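Local coordinates for protein aminotransferase (Paracoccus denitrificans, PDB 4GRX) that probably transfers amino groups from omega-amino compounds to keto acids as a pyridoxal phosphate-dependent class III transaminase, at residues 439-442 with 443-447. Sequence-based numbering, arbitrary orientation.
Sequences FILT and EAQMD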
# COMPACT_ATOMS: atom_id res chain seq x y z
N PHE A 439 -11.44 -16.18 15.01
CA PHE A 439 -11.18 -16.69 16.35
C PHE A 439 -12.46 -16.79 17.20
O PHE A 439 -12.56 -17.66 18.05
CB PHE A 439 -10.12 -15.83 17.05
CG PHE A 439 -8.78 -15.77 16.33
CD1 PHE A 439 -7.83 -14.82 16.71
CD2 PHE A 439 -8.47 -16.64 15.28
CE1 PHE A 439 -6.60 -14.76 16.07
CE2 PHE A 439 -7.24 -16.57 14.63
CZ PHE A 439 -6.30 -15.63 15.03
N ILE A 440 -13.43 -15.92 16.97
CA ILE A 440 -14.71 -15.92 17.72
C ILE A 440 -15.61 -17.14 17.47
O ILE A 440 -16.77 -17.18 17.92
CB ILE A 440 -15.52 -14.63 17.47
CG1 ILE A 440 -15.93 -14.52 16.00
CG2 ILE A 440 -14.73 -13.40 17.90
CD1 ILE A 440 -17.24 -13.79 15.79
N LEU A 441 -15.08 -18.13 16.76
CA LEU A 441 -15.83 -19.30 16.31
C LEU A 441 -16.21 -20.25 17.44
O LEU A 441 -15.33 -20.69 18.20
CB LEU A 441 -15.04 -20.06 15.24
CG LEU A 441 -15.85 -21.09 14.45
CD1 LEU A 441 -16.57 -20.41 13.29
CD2 LEU A 441 -14.95 -22.21 13.96
N THR A 442 -17.50 -20.59 17.51
CA THR A 442 -18.05 -21.46 18.56
C THR A 442 -18.06 -22.92 18.10
O THR A 442 -18.11 -23.20 16.90
CB THR A 442 -19.50 -21.04 18.96
OG1 THR A 442 -20.43 -21.40 17.92
CG2 THR A 442 -19.61 -19.54 19.28
N GLU A 443 -18.04 -23.85 19.05
CA GLU A 443 -18.04 -25.29 18.73
C GLU A 443 -19.15 -25.68 17.76
O GLU A 443 -18.96 -26.57 16.93
CB GLU A 443 -18.13 -26.14 20.00
CG GLU A 443 -17.02 -25.86 21.00
CD GLU A 443 -17.13 -26.65 22.29
OE1 GLU A 443 -17.93 -27.62 22.33
OE2 GLU A 443 -16.42 -26.33 23.26
N ALA A 444 -20.29 -25.00 17.86
CA ALA A 444 -21.45 -25.28 17.00
C ALA A 444 -21.18 -24.79 15.58
O ALA A 444 -21.46 -25.48 14.60
CB ALA A 444 -22.70 -24.64 17.57
N GLN A 445 -20.62 -23.60 15.48
CA GLN A 445 -20.19 -23.05 14.20
C GLN A 445 -19.11 -23.92 13.53
O GLN A 445 -19.10 -24.09 12.30
CB GLN A 445 -19.73 -21.60 14.39
CG GLN A 445 -20.88 -20.67 14.77
CD GLN A 445 -20.46 -19.35 15.38
OE1 GLN A 445 -19.27 -19.05 15.58
NE2 GLN A 445 -21.46 -18.52 15.69
N MET A 446 -18.21 -24.48 14.33
CA MET A 446 -17.16 -25.34 13.79
C MET A 446 -17.76 -26.61 13.18
O MET A 446 -17.32 -27.08 12.12
CB MET A 446 -16.11 -25.67 14.85
CG MET A 446 -14.95 -26.49 14.31
SD MET A 446 -13.77 -26.98 15.57
CE MET A 446 -12.82 -25.48 15.78
N ASP A 447 -18.77 -27.15 13.86
CA ASP A 447 -19.55 -28.27 13.33
C ASP A 447 -20.28 -27.89 12.06
O ASP A 447 -20.36 -28.70 11.13
CB ASP A 447 -20.53 -28.77 14.39
CG ASP A 447 -19.85 -29.50 15.50
OD1 ASP A 447 -20.56 -29.99 16.41
OD2 ASP A 447 -18.60 -29.59 15.47
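Thr-442 and Gln-445 form a capping box at the start of the C-terminal helix 443-463. Thr-442 is the N-cap. With chi1 at 73°, its OG1 is flanked by its own backbone N and C and faces the first turn, where Gln-445 N donates to Thr-442 OG1 at 3.3 Å. The Gln-445 side chain returns the grip. It crosses the threonine side chain at a slant, and Gln-445 OE1 accepts from Thr-442 N at 3.0 Å. That bond is nearly straight at hydrogen, but the donor stands above the amide carbonyl plane, 49° out of it. With an alanine here, Thr-442 N is likely to lose this acceptor, and with it the side-chain half of the box made by Gln-445. Leu-441 runs past Gln-445 in the opposite direction, with Leu-441 CD1 against Gln-445 CB at 3.6 Å. Leu-441 CD2 meets Met-446 CB at 3.8 Å, where the two side chains cross at about a right angle. Outside the turn, Asn-360 ND2 bonds the carbonyls of Phe-439 and Leu-441, and Met-446 touches Arg-367 on helix 357-375. The first helical turn closes with Met-446 N donating to Thr-442 O at 2.9 Å.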